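Local coordinates for PbSGBP-B lipoprotein (Prevotella bryantii B14, PDB 6D2Y) that probably binds polysaccharide as a surface glycan-binding lipoprotein of a polysaccharide utilization locus, and carries a bound magnesium ion, at residues Gln61-Leu66 with Ile97-Asn102; Ser106-Lys111 with Tyr159-Leu164; Val128-Pro133 with Tyr155-Asp160; Pro133-Met138 with Ile201-Lys206; Thr150-Tyr155 with Lys184-Phe189. All blocks are in the same frame, centred on the assembly; numbering follows the deposited sequence.

Interaction 1: residues Gln61-Leu66 with Ile97-Asn102; sequences QSTICL and IVSVPN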
# COMPACT_ATOMS: atom_id res chain seq x y z
N GLN A 61 1.20 -22.73 16.12
CA GLN A 61 2.49 -23.14 16.66
C GLN A 61 2.60 -22.92 18.16
O GLN A 61 3.68 -23.13 18.72
CB GLN A 61 3.67 -22.43 15.97
CG GLN A 61 4.15 -23.11 14.71
CD GLN A 61 4.84 -22.15 13.76
OE1 GLN A 61 4.50 -20.97 13.71
NE2 GLN A 61 5.80 -22.66 12.99
N SER A 62 1.53 -22.49 18.83
CA SER A 62 1.59 -22.33 20.28
C SER A 62 1.61 -23.69 20.96
O SER A 62 0.87 -24.61 20.58
CB SER A 62 0.39 -21.52 20.77
OG SER A 62 0.37 -20.23 20.18
N THR A 63 2.46 -23.82 21.97
CA THR A 63 2.57 -25.05 22.74
C THR A 63 1.69 -24.93 23.98
O THR A 63 1.90 -24.04 24.81
CB THR A 63 4.02 -25.33 23.12
OG1 THR A 63 4.84 -25.26 21.95
CG2 THR A 63 4.15 -26.71 23.73
N ILE A 64 0.70 -25.81 24.09
CA ILE A 64 -0.25 -25.80 25.20
C ILE A 64 -0.14 -27.11 25.96
O ILE A 64 0.41 -28.10 25.47
CB ILE A 64 -1.70 -25.57 24.71
CG1 ILE A 64 -2.15 -26.72 23.82
CG2 ILE A 64 -1.81 -24.24 23.98
CD1 ILE A 64 -3.56 -26.59 23.31
N CYS A 65 -0.68 -27.11 27.18
CA CYS A 65 -0.65 -28.29 28.04
C CYS A 65 -2.06 -28.61 28.50
O CYS A 65 -2.72 -27.79 29.14
CB CYS A 65 0.26 -28.06 29.25
SG CYS A 65 0.29 -29.46 30.39
N LEU A 66 -2.52 -29.82 28.19
CA LEU A 66 -3.83 -30.29 28.61
C LEU A 66 -3.78 -30.78 30.05
O LEU A 66 -2.80 -31.40 30.47
CB LEU A 66 -4.32 -31.41 27.69
CG LEU A 66 -4.98 -31.07 26.35
CD1 LEU A 66 -4.18 -30.07 25.53
CD2 LEU A 66 -5.18 -32.34 25.55
N ILE A 97 1.13 -32.36 26.54
CA ILE A 97 1.68 -31.14 25.97
C ILE A 97 1.77 -31.33 24.46
O ILE A 97 2.47 -32.23 23.98
CB ILE A 97 3.04 -30.78 26.59
CG1 ILE A 97 2.89 -30.51 28.08
CG2 ILE A 97 3.66 -29.58 25.88
CD1 ILE A 97 4.20 -30.27 28.80
N VAL A 98 1.05 -30.50 23.72
CA VAL A 98 1.00 -30.56 22.26
C VAL A 98 1.01 -29.14 21.72
O VAL A 98 0.54 -28.20 22.36
CB VAL A 98 -0.26 -31.33 21.78
CG1 VAL A 98 -1.54 -30.61 22.17
CG2 VAL A 98 -0.21 -31.57 20.27
N SER A 99 1.59 -28.98 20.53
CA SER A 99 1.64 -27.69 19.86
C SER A 99 0.58 -27.63 18.76
O SER A 99 0.37 -28.60 18.03
CB SER A 99 3.03 -27.43 19.26
OG SER A 99 4.04 -27.94 20.12
N VAL A 100 -0.08 -26.48 18.66
CA VAL A 100 -1.11 -26.29 17.63
C VAL A 100 -0.45 -26.32 16.26
O VAL A 100 0.61 -25.69 16.07
CB VAL A 100 -1.84 -24.96 17.86
CG1 VAL A 100 -3.04 -24.84 16.93
CG2 VAL A 100 -2.28 -24.84 19.32
N PRO A 101 -1.01 -27.04 15.29
CA PRO A 101 -0.41 -27.07 13.95
C PRO A 101 -0.32 -25.68 13.34
O PRO A 101 -1.04 -24.75 13.72
CB PRO A 101 -1.37 -27.96 13.15
CG PRO A 101 -2.02 -28.83 14.18
CD PRO A 101 -2.15 -27.96 15.40
N ASN A 102 0.59 -25.54 12.38
CA ASN A 102 0.87 -24.24 11.79
C ASN A 102 -0.12 -23.87 10.69
O ASN A 102 -0.33 -22.68 10.42
CB ASN A 102 2.30 -24.20 11.23
CG ASN A 102 2.85 -22.79 11.10
OD1 ASN A 102 4.03 -22.58 10.82
ND2 ASN A 102 1.99 -21.80 11.33
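The carbonyl oxygen of Ser62 is gripped twice from the facing segment: Val100 N donates to Ser62 O at 2.8 Å, nearly straight at 166°, and the CA-H of Ser99 comes in beside it. Ile64 and Val98 form the hydrogen-bonded pair of the antiparallel ladder between strands 63-69 and 95-99, Ile64 N to Val98 O and Val98 N to Ile64 O both at 3.0 Å, the second almost in line with its acceptor's C=O; the ladder continues to Leu66 and Leu96. Non-hydrogen-bonded pairs flank it, and their side chains share one face. On it Thr63 OG1 and Ser99 OG meet weakly at 3.3 Å, while Thr63 CG2, anti to the backbone N (OG1 at chi1 -51°), is laid against Ile97 CG2 at 3.6 Å. Farther along, Cys65 SG touches Ile97 CG1, also at 3.6 Å. The other face carries Ile64 and Val98, with Ile64 CG1 4.3 Å from Val98 CG1; Ile64 and Val100 also pack on Phe79 of strand 74-79, in the second sheet of this β-sandwich. Beyond the strand ends the Gln61 and Asn102 amides lie close, their planes 32° apart, without a sound hydrogen bond. The backbone thus supplies the firm polar links; the Ile64-Val98 face is apolar, aliphatic between the segments, and the weakly bonded hydroxyls lie where Thr63 and Ser99 are partly exposed.

Interaction 2: residues Ser106-Lys111 with Tyr159-Leu164; sequences SVVTDK and YDNYPL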
# COMPACT_ATOMS: atom_id res chain seq x y z
N SER A 106 -9.06 -25.27 6.96
CA SER A 106 -9.96 -24.99 5.84
C SER A 106 -11.42 -25.00 6.28
O SER A 106 -12.22 -24.19 5.80
CB SER A 106 -9.74 -26.00 4.71
OG SER A 106 -8.54 -25.71 4.01
N VAL A 107 -11.80 -25.92 7.16
CA VAL A 107 -13.12 -25.94 7.79
C VAL A 107 -12.89 -25.78 9.29
O VAL A 107 -12.23 -26.60 9.93
CB VAL A 107 -13.89 -27.23 7.46
CG1 VAL A 107 -13.02 -28.45 7.65
CG2 VAL A 107 -15.16 -27.32 8.32
N VAL A 108 -13.39 -24.67 9.85
CA VAL A 108 -13.17 -24.33 11.25
C VAL A 108 -14.41 -24.69 12.05
O VAL A 108 -15.53 -24.33 11.68
CB VAL A 108 -12.81 -22.84 11.40
CG1 VAL A 108 -13.83 -21.95 10.70
CG2 VAL A 108 -12.69 -22.45 12.87
N THR A 109 -14.21 -25.43 13.13
CA THR A 109 -15.30 -25.79 14.02
C THR A 109 -15.06 -25.36 15.46
O THR A 109 -15.93 -25.57 16.31
CB THR A 109 -15.56 -27.31 13.98
OG1 THR A 109 -14.33 -28.02 14.15
CG2 THR A 109 -16.20 -27.70 12.65
N ASP A 110 -13.91 -24.75 15.75
CA ASP A 110 -13.55 -24.31 17.10
C ASP A 110 -13.65 -25.47 18.09
O ASP A 110 -14.26 -25.36 19.16
CB ASP A 110 -14.42 -23.13 17.54
CG ASP A 110 -14.05 -21.84 16.82
OD1 ASP A 110 -12.96 -21.77 16.23
OD2 ASP A 110 -14.87 -20.89 16.86
N LYS A 111 -13.05 -26.59 17.71
CA LYS A 111 -12.98 -27.76 18.56
C LYS A 111 -11.65 -28.46 18.34
O LYS A 111 -11.10 -28.43 17.24
CB LYS A 111 -14.14 -28.74 18.28
CG LYS A 111 -15.52 -28.19 18.63
CD LYS A 111 -16.64 -29.09 18.18
CE LYS A 111 -17.99 -28.38 18.28
NZ LYS A 111 -18.25 -27.88 19.66
N TYR A 159 -15.41 -18.54 5.39
CA TYR A 159 -15.96 -19.80 5.84
C TYR A 159 -17.48 -19.79 5.69
O TYR A 159 -18.11 -18.73 5.66
CB TYR A 159 -15.61 -20.11 7.30
CG TYR A 159 -14.13 -20.24 7.58
CD1 TYR A 159 -13.43 -19.23 8.25
CD2 TYR A 159 -13.42 -21.37 7.20
CE1 TYR A 159 -12.09 -19.35 8.51
CE2 TYR A 159 -12.07 -21.50 7.46
CZ TYR A 159 -11.41 -20.48 8.12
OH TYR A 159 -10.06 -20.59 8.38
N ASP A 160 -18.06 -20.99 5.62
CA ASP A 160 -19.51 -21.12 5.57
C ASP A 160 -20.15 -20.56 6.83
O ASP A 160 -21.07 -19.74 6.77
CB ASP A 160 -19.90 -22.59 5.39
CG ASP A 160 -19.50 -23.13 4.04
OD1 ASP A 160 -19.72 -24.34 3.79
OD2 ASP A 160 -18.96 -22.36 3.22
N ASN A 161 -19.67 -20.99 8.00
CA ASN A 161 -20.23 -20.56 9.27
C ASN A 161 -19.84 -19.14 9.65
O ASN A 161 -20.38 -18.61 10.63
CB ASN A 161 -19.82 -21.53 10.38
CG ASN A 161 -18.38 -21.99 10.25
OD1 ASN A 161 -17.88 -22.22 9.14
ND2 ASN A 161 -17.70 -22.14 11.38
N TYR A 162 -18.94 -18.51 8.91
CA TYR A 162 -18.59 -17.11 9.15
C TYR A 162 -18.04 -16.49 7.87
O TYR A 162 -16.84 -16.61 7.58
CB TYR A 162 -17.57 -16.99 10.29
CG TYR A 162 -17.70 -15.71 11.08
CD1 TYR A 162 -17.50 -14.47 10.47
CD2 TYR A 162 -18.03 -15.73 12.43
CE1 TYR A 162 -17.62 -13.30 11.19
CE2 TYR A 162 -18.15 -14.56 13.15
CZ TYR A 162 -17.95 -13.35 12.53
OH TYR A 162 -18.07 -12.18 13.24
N PRO A 163 -18.88 -15.81 7.09
CA PRO A 163 -18.41 -15.26 5.82
C PRO A 163 -17.63 -13.97 6.00
O PRO A 163 -17.94 -13.14 6.87
CB PRO A 163 -19.72 -15.00 5.04
CG PRO A 163 -20.83 -15.62 5.88
CD PRO A 163 -20.32 -15.61 7.28
N LEU A 164 -16.60 -13.80 5.18
CA LEU A 164 -15.91 -12.52 5.10
C LEU A 164 -16.83 -11.50 4.46
O LEU A 164 -17.57 -11.80 3.52
CB LEU A 164 -14.60 -12.66 4.31
CG LEU A 164 -13.65 -11.46 4.12
CD1 LEU A 164 -12.25 -11.97 3.79
CD2 LEU A 164 -14.10 -10.49 3.02
O HOH W 1 -15.90 -23.88 8.16
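Val108 CG1 sits squarely over the Tyr159 ring, 3.4 Å from its centroid and only 7° off the normal, a CH-pi contact nearly centred on the face. Chi1 of 52° places this methyl between the backbone N and the carbonyl carbon, from where it reaches all six ring carbons. The ring edge is used as well: Ser106 O lies near the ring plane, 3.2 Å from Tyr159 CE2. This half of the contact is tight and buried, and Tyr159 OH is held beyond it by Pro105 O and Tyr207 OH. The other half is looser and more polar. Asn161, an exposed residue, donates ND2 to Val108 O at 3.1 Å, a bond that is bent (139°) and tilted out of the amide plane. Its OD1 accepts from a water at 2.8 Å, and that water in turn accepts from Val108 N, so one side-chain amide serves both backbone polar groups of Val108, one of them through solvent. Neither segment is regular at this point. The first leads from strand 95-99 into strand 111-116, the second from strand 148-154 to strand 165-168, and their meeting joins loops of two successive β-domains, beside the Asp110-Lys206 salt bridge.

Interaction 3: residues Val128-Pro133 with Tyr155-Asp160; sequences VTISAP and YFLDYD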
# COMPACT_ATOMS: atom_id res chain seq x y z
N VAL A 128 -8.67 -21.87 17.63
CA VAL A 128 -7.33 -21.64 17.11
C VAL A 128 -7.29 -20.19 16.63
O VAL A 128 -7.97 -19.83 15.66
CB VAL A 128 -6.98 -22.62 15.99
CG1 VAL A 128 -5.69 -22.20 15.31
CG2 VAL A 128 -6.86 -24.03 16.55
N THR A 129 -6.49 -19.37 17.31
CA THR A 129 -6.43 -17.95 16.99
C THR A 129 -5.67 -17.73 15.70
O THR A 129 -4.52 -18.17 15.56
CB THR A 129 -5.78 -17.18 18.14
OG1 THR A 129 -6.74 -16.99 19.19
CG2 THR A 129 -5.28 -15.83 17.67
N ILE A 130 -6.30 -17.05 14.74
CA ILE A 130 -5.70 -16.72 13.46
C ILE A 130 -5.64 -15.20 13.34
O ILE A 130 -6.50 -14.49 13.86
CB ILE A 130 -6.48 -17.34 12.28
CG1 ILE A 130 -6.63 -18.85 12.48
CG2 ILE A 130 -5.79 -17.06 10.95
CD1 ILE A 130 -5.37 -19.64 12.21
N SER A 131 -4.60 -14.72 12.66
CA SER A 131 -4.42 -13.28 12.48
C SER A 131 -5.62 -12.67 11.78
O SER A 131 -6.23 -13.28 10.89
CB SER A 131 -3.14 -13.01 11.69
OG SER A 131 -2.93 -11.62 11.53
N ALA A 132 -5.97 -11.45 12.18
CA ALA A 132 -7.01 -10.68 11.53
C ALA A 132 -6.58 -10.33 10.10
O ALA A 132 -5.40 -10.39 9.77
CB ALA A 132 -7.31 -9.42 12.33
N PRO A 133 -7.53 -9.97 9.24
CA PRO A 133 -7.16 -9.62 7.86
C PRO A 133 -6.26 -8.40 7.83
O PRO A 133 -6.40 -7.47 8.62
CB PRO A 133 -8.51 -9.34 7.19
CG PRO A 133 -9.51 -10.03 8.02
CD PRO A 133 -8.99 -9.96 9.43
N TYR A 155 -4.55 -12.96 4.91
CA TYR A 155 -5.50 -13.53 5.87
C TYR A 155 -6.94 -13.18 5.52
O TYR A 155 -7.75 -12.85 6.39
CB TYR A 155 -5.16 -13.11 7.30
CG TYR A 155 -3.76 -13.52 7.72
CD1 TYR A 155 -2.76 -12.57 7.91
CD2 TYR A 155 -3.44 -14.86 7.92
CE1 TYR A 155 -1.48 -12.95 8.28
CE2 TYR A 155 -2.17 -15.24 8.30
CZ TYR A 155 -1.19 -14.28 8.48
OH TYR A 155 0.07 -14.66 8.85
N PHE A 156 -7.27 -13.24 4.23
CA PHE A 156 -8.65 -13.15 3.76
C PHE A 156 -9.21 -14.56 3.73
O PHE A 156 -9.12 -15.27 2.72
CB PHE A 156 -8.72 -12.48 2.39
CG PHE A 156 -8.21 -11.07 2.36
CD1 PHE A 156 -8.39 -10.23 3.44
CD2 PHE A 156 -7.54 -10.59 1.25
CE1 PHE A 156 -7.92 -8.93 3.42
CE2 PHE A 156 -7.06 -9.30 1.21
CZ PHE A 156 -7.25 -8.46 2.30
N LEU A 157 -9.79 -14.99 4.84
CA LEU A 157 -10.29 -16.35 5.00
C LEU A 157 -11.80 -16.33 5.13
O LEU A 157 -12.34 -15.68 6.04
CB LEU A 157 -9.63 -17.03 6.20
CG LEU A 157 -8.14 -16.70 6.35
CD1 LEU A 157 -7.64 -17.06 7.74
CD2 LEU A 157 -7.33 -17.40 5.27
N ASP A 158 -12.48 -17.04 4.23
CA ASP A 158 -13.93 -17.06 4.14
C ASP A 158 -14.43 -18.46 4.48
O ASP A 158 -13.94 -19.45 3.93
CB ASP A 158 -14.39 -16.65 2.74
CG ASP A 158 -15.89 -16.64 2.59
OD1 ASP A 158 -16.56 -15.88 3.32
OD2 ASP A 158 -16.41 -17.37 1.71
N TYR A 159 -15.41 -18.54 5.39
CA TYR A 159 -15.96 -19.80 5.84
C TYR A 159 -17.48 -19.79 5.69
O TYR A 159 -18.11 -18.73 5.66
CB TYR A 159 -15.61 -20.11 7.30
CG TYR A 159 -14.13 -20.24 7.58
CD1 TYR A 159 -13.43 -19.23 8.25
CD2 TYR A 159 -13.42 -21.37 7.20
CE1 TYR A 159 -12.09 -19.35 8.51
CE2 TYR A 159 -12.07 -21.50 7.46
CZ TYR A 159 -11.41 -20.48 8.12
OH TYR A 159 -10.06 -20.59 8.38
N ASP A 160 -18.06 -20.99 5.62
CA ASP A 160 -19.51 -21.12 5.57
C ASP A 160 -20.15 -20.56 6.83
O ASP A 160 -21.07 -19.74 6.77
CB ASP A 160 -19.90 -22.59 5.39
CG ASP A 160 -19.50 -23.13 4.04
OD1 ASP A 160 -19.72 -24.34 3.79
OD2 ASP A 160 -18.96 -22.36 3.22
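Ser131 CB stands over the centre of the Tyr155 ring, 3.8 Å from the centroid and 10° off the normal, so the small side chain meets the aromatic face with its methylene in a CH-pi contact. Its hydroxyl is turned anti to the backbone N (chi1 -179°) and donates along its own segment to Ala132 O, at 3.3 Å from Ser131 OG, in the carbonyl plane on a lone pair. The opposite face of Tyr155 is turned to Lys184. Next to this ring, Ile130 and Leu157 cross at about a right angle, with Ile130 CG2 touching Leu157 CD1 at 3.7 Å; Tyr207 packs on both. Pro133 approaches the other aromatic differently: its CB comes to the edge of the Phe156 ring, 3.8 Å from CE1 and near the ring plane. Pro133 CA also lies 3.6 Å from Tyr155 O, where the two segments' backbones come nearest. Segment 128-133 carries the end of strand 121-129 into the linker that leads to strand 134-138, and it rests on the loop that follows strand 148-154. Between the two segments there is packing but no direct hydrogen bond: a ring face, a ring edge and crossed aliphatic branches fit by shape. Such a seam probably gains its stability from burying apolar surface, with the serine hydroxyl turned to its neighbour's carbonyl rather than across the seam.

Interaction 4: residues Pro133-Met138 with Ile201-Lys206; sequences PSVVSM and IVVSDK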
# COMPACT_ATOMS: atom_id res chain seq x y z
N PRO A 133 -7.53 -9.97 9.24
CA PRO A 133 -7.16 -9.62 7.86
C PRO A 133 -6.26 -8.40 7.83
O PRO A 133 -6.40 -7.47 8.62
CB PRO A 133 -8.51 -9.34 7.19
CG PRO A 133 -9.51 -10.03 8.02
CD PRO A 133 -8.99 -9.96 9.43
N SER A 134 -5.30 -8.42 6.90
CA SER A 134 -4.45 -7.28 6.63
C SER A 134 -4.80 -6.73 5.25
O SER A 134 -4.86 -7.49 4.28
CB SER A 134 -2.97 -7.66 6.68
OG SER A 134 -2.52 -8.17 5.44
N VAL A 135 -5.05 -5.43 5.18
CA VAL A 135 -5.44 -4.76 3.94
C VAL A 135 -4.31 -3.83 3.54
O VAL A 135 -3.89 -2.97 4.32
CB VAL A 135 -6.76 -4.00 4.10
CG1 VAL A 135 -7.20 -3.43 2.76
CG2 VAL A 135 -7.83 -4.90 4.68
N VAL A 136 -3.82 -3.99 2.31
CA VAL A 136 -2.68 -3.20 1.86
C VAL A 136 -3.09 -2.27 0.72
O VAL A 136 -2.94 -1.05 0.82
CB VAL A 136 -1.50 -4.10 1.46
CG1 VAL A 136 -0.37 -3.26 0.89
CG2 VAL A 136 -1.01 -4.89 2.67
N SER A 137 -3.60 -2.84 -0.38
CA SER A 137 -3.81 -2.04 -1.57
C SER A 137 -5.13 -2.39 -2.24
O SER A 137 -5.66 -3.50 -2.07
CB SER A 137 -2.67 -2.24 -2.58
OG SER A 137 -2.57 -3.60 -2.97
N MSE A 138 -5.66 -1.44 -3.00
CA MSE A 138 -6.82 -1.66 -3.83
C MSE A 138 -6.36 -1.42 -5.26
O MSE A 138 -5.54 -0.53 -5.50
CB MSE A 138 -7.97 -0.73 -3.44
CG MSE A 138 -9.35 -1.26 -3.78
SE MSE A 138 -10.67 0.14 -4.04
CE MSE A 138 -11.60 0.09 -2.37
N ILE A 201 -13.47 1.80 4.80
CA ILE A 201 -13.70 0.45 4.28
C ILE A 201 -13.13 -0.54 5.27
O ILE A 201 -11.95 -0.45 5.64
CB ILE A 201 -13.08 0.28 2.89
CG1 ILE A 201 -13.72 1.25 1.91
CG2 ILE A 201 -13.24 -1.15 2.40
CD1 ILE A 201 -13.11 1.22 0.54
N VAL A 202 -13.95 -1.49 5.70
CA VAL A 202 -13.58 -2.47 6.71
C VAL A 202 -13.76 -3.87 6.13
O VAL A 202 -14.84 -4.19 5.62
CB VAL A 202 -14.41 -2.30 8.00
CG1 VAL A 202 -14.05 -3.37 9.01
CG2 VAL A 202 -14.19 -0.91 8.58
N VAL A 203 -12.71 -4.68 6.20
CA VAL A 203 -12.76 -6.08 5.82
C VAL A 203 -12.85 -6.90 7.10
O VAL A 203 -11.95 -6.84 7.94
CB VAL A 203 -11.54 -6.49 4.98
CG1 VAL A 203 -11.58 -7.98 4.68
CG2 VAL A 203 -11.49 -5.69 3.70
N SER A 204 -13.93 -7.67 7.24
CA SER A 204 -14.19 -8.42 8.46
C SER A 204 -14.39 -9.89 8.14
O SER A 204 -15.00 -10.23 7.12
CB SER A 204 -15.43 -7.87 9.19
OG SER A 204 -16.57 -7.93 8.36
N ASP A 205 -13.89 -10.75 9.02
CA ASP A 205 -14.13 -12.18 8.93
C ASP A 205 -14.23 -12.73 10.35
O ASP A 205 -14.45 -11.98 11.30
CB ASP A 205 -13.05 -12.87 8.07
CG ASP A 205 -11.66 -12.74 8.66
OD1 ASP A 205 -11.50 -12.17 9.76
OD2 ASP A 205 -10.70 -13.22 8.01
N LYS A 206 -14.04 -14.05 10.49
CA LYS A 206 -14.19 -14.68 11.80
C LYS A 206 -13.17 -14.17 12.80
O LYS A 206 -13.44 -14.14 14.01
CB LYS A 206 -14.07 -16.20 11.65
CG LYS A 206 -14.52 -16.98 12.88
CD LYS A 206 -14.12 -18.45 12.78
CE LYS A 206 -14.60 -19.23 13.99
NZ LYS A 206 -13.52 -19.34 15.01
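A carboxylate abuts a proline ring here: Asp205 and Pro133 come from opposite directions, and Asp205 OD1 lies 3.4 Å from Pro133 CD while OD2 stands equally close to CG. The acid is not left without a polar partner, since its OD1 accepts from Tyr207 N. Chi1 of 62° sets the carboxylate between its own backbone N and carbonyl carbon, raised from the strand toward the proline. Otherwise the touching side chains are apolar. Val203 CG1 approaches Pro133 CB at 4.2 Å, and Val135 CG2 meets Val203 CG2 at 3.9 Å. Met138, a selenomethionine, bends at chi3 (-102°) so that CE meets Ile201 CD1 at 3.5 Å, tighter than ordinary carbon contact, the two side chains crossing at about a right angle. Val136 and Ser137 form a classic β bulge opposite Thr152. The contact lies inside the sandwich of the IPT/TIG domain: strand 134-138 edges one sheet beside strand 148-154, strand 200-205 belongs to the other, and Phe214 of strand 208-215 packs on Val135 and Met138.

Interaction 5: residues Thr150-Tyr155 with Lys184-Phe189; sequences TITGDY and KTKITF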
# COMPACT_ATOMS: atom_id res chain seq x y z
N THR A 150 -9.79 -5.52 -7.33
CA THR A 150 -9.08 -6.49 -6.49
C THR A 150 -8.47 -5.77 -5.30
O THR A 150 -7.85 -4.71 -5.46
CB THR A 150 -7.99 -7.22 -7.28
OG1 THR A 150 -7.01 -6.28 -7.73
CG2 THR A 150 -8.59 -7.93 -8.49
N ILE A 151 -8.65 -6.34 -4.11
CA ILE A 151 -8.06 -5.82 -2.88
C ILE A 151 -6.99 -6.81 -2.43
O ILE A 151 -7.28 -7.99 -2.21
CB ILE A 151 -9.13 -5.62 -1.79
CG1 ILE A 151 -9.87 -4.30 -2.01
CG2 ILE A 151 -8.49 -5.62 -0.41
CD1 ILE A 151 -11.15 -4.19 -1.23
N THR A 152 -5.76 -6.32 -2.31
CA THR A 152 -4.62 -7.16 -1.97
C THR A 152 -4.27 -7.02 -0.50
O THR A 152 -4.32 -5.93 0.06
CB THR A 152 -3.41 -6.81 -2.83
OG1 THR A 152 -3.80 -6.70 -4.21
CG2 THR A 152 -2.32 -7.87 -2.70
N GLY A 153 -3.92 -8.14 0.12
CA GLY A 153 -3.53 -8.15 1.52
C GLY A 153 -3.13 -9.52 2.01
O GLY A 153 -2.33 -10.21 1.36
N ASP A 154 -3.68 -9.94 3.14
CA ASP A 154 -3.36 -11.25 3.70
C ASP A 154 -4.46 -11.65 4.68
O ASP A 154 -5.19 -10.80 5.20
CB ASP A 154 -1.99 -11.25 4.39
CG ASP A 154 -1.37 -12.63 4.46
OD1 ASP A 154 -2.11 -13.62 4.30
OD2 ASP A 154 -0.15 -12.72 4.66
N TYR A 155 -4.55 -12.96 4.91
CA TYR A 155 -5.50 -13.53 5.87
C TYR A 155 -6.94 -13.18 5.52
O TYR A 155 -7.75 -12.85 6.39
CB TYR A 155 -5.16 -13.11 7.30
CG TYR A 155 -3.76 -13.52 7.72
CD1 TYR A 155 -2.76 -12.57 7.91
CD2 TYR A 155 -3.44 -14.86 7.92
CE1 TYR A 155 -1.48 -12.95 8.28
CE2 TYR A 155 -2.17 -15.24 8.30
CZ TYR A 155 -1.19 -14.28 8.48
OH TYR A 155 0.07 -14.66 8.85
N LYS A 184 -6.56 -16.08 -0.11
CA LYS A 184 -5.94 -15.66 1.14
C LYS A 184 -5.35 -14.26 1.03
O LYS A 184 -5.41 -13.48 1.99
CB LYS A 184 -4.87 -16.67 1.56
CG LYS A 184 -4.13 -16.29 2.84
CD LYS A 184 -3.27 -17.43 3.34
CE LYS A 184 -2.45 -17.01 4.55
NZ LYS A 184 -1.43 -15.99 4.20
N THR A 185 -4.81 -13.91 -0.14
CA THR A 185 -4.15 -12.62 -0.32
C THR A 185 -4.94 -11.63 -1.15
O THR A 185 -4.62 -10.44 -1.12
CB THR A 185 -2.77 -12.81 -0.98
OG1 THR A 185 -2.89 -13.70 -2.10
CG2 THR A 185 -1.78 -13.37 0.01
N LYS A 186 -5.95 -12.07 -1.90
CA LYS A 186 -6.65 -11.19 -2.82
C LYS A 186 -8.15 -11.44 -2.76
O LYS A 186 -8.60 -12.60 -2.75
CB LYS A 186 -6.15 -11.36 -4.26
CG LYS A 186 -4.65 -11.13 -4.44
CD LYS A 186 -4.31 -10.66 -5.84
CE LYS A 186 -2.85 -10.22 -5.93
NZ LYS A 186 -2.71 -8.73 -6.00
N ILE A 187 -8.92 -10.36 -2.73
CA ILE A 187 -10.37 -10.38 -2.85
C ILE A 187 -10.74 -9.68 -4.15
O ILE A 187 -10.27 -8.57 -4.42
CB ILE A 187 -11.06 -9.69 -1.66
CG1 ILE A 187 -10.70 -10.39 -0.35
CG2 ILE A 187 -12.57 -9.66 -1.86
CD1 ILE A 187 -11.11 -9.61 0.88
N THR A 188 -11.58 -10.32 -4.96
CA THR A 188 -11.98 -9.79 -6.26
C THR A 188 -13.49 -9.59 -6.28
O THR A 188 -14.24 -10.51 -5.94
CB THR A 188 -11.55 -10.72 -7.39
OG1 THR A 188 -10.15 -10.99 -7.27
CG2 THR A 188 -11.81 -10.06 -8.74
N PHE A 189 -13.93 -8.40 -6.69
CA PHE A 189 -15.35 -8.11 -6.75
C PHE A 189 -15.62 -7.13 -7.89
O PHE A 189 -14.72 -6.44 -8.38
CB PHE A 189 -15.88 -7.54 -5.43
CG PHE A 189 -15.38 -6.16 -5.10
CD1 PHE A 189 -14.14 -5.98 -4.50
CD2 PHE A 189 -16.15 -5.04 -5.37
CE1 PHE A 189 -13.68 -4.71 -4.19
CE2 PHE A 189 -15.69 -3.77 -5.07
CZ PHE A 189 -14.46 -3.60 -4.47
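Lys184 NZ makes a salt bridge to Asp154 OD1, modelled at a doubtfully short 2.5 Å. The same oxygen accepts Tyr155 N on its anti side, and the ammonium stands over the Tyr155 ring face away from Ser131, 4.5 Å from the centroid and 22° off the normal, a cation-pi contact. The lysine chain runs extended alongside Asp154 and turns only at chi4 (-67°). Ile151 and Ile187 form the ladder's hydrogen-bonded antiparallel pair, Ile151 N to Ile187 O at 2.8 Å and Ile187 N to Ile151 O at 2.9 Å; Gly153 N to Thr185 O (2.7 Å) extends the pairing past the start of strand 186-190. On the face of Thr150 and Thr152, Lys186 NZ donates to Thr152 OG1 at 2.9 Å. On the buried face Ile151 CD1 reaches Phe189 CE1 at 3.9 Å. The ion pair sits at the strand end, where the carboxylate would probably favour a protonated lysine; the threonine face carries hydroxyls and the Lys186 ammonium, the other hydrocarbon.

Interactions 1 and 5 are backbone ladders within sheets, each with one buried apolar face and a more polar outer one, but they belong to different β-sandwiches, with centres 29 Å apart. Interaction 4 is the most buried, joining the two sheets of the IPT/TIG domain by side chains alone; strands 134-138 and 148-154 tie it to interaction 5. Interactions 2 and 3 join the domains through the same loop after strand 148-154: Tyr159 does its packing in interaction 2 alone, beside a bridging water, whereas interaction 3 rests on packing without a direct hydrogen bond between its segments. Pro133 is common to interactions 3 and 4, Tyr155 to 3 and 5, and Val100 packs on Val128 between interactions 1 and 3.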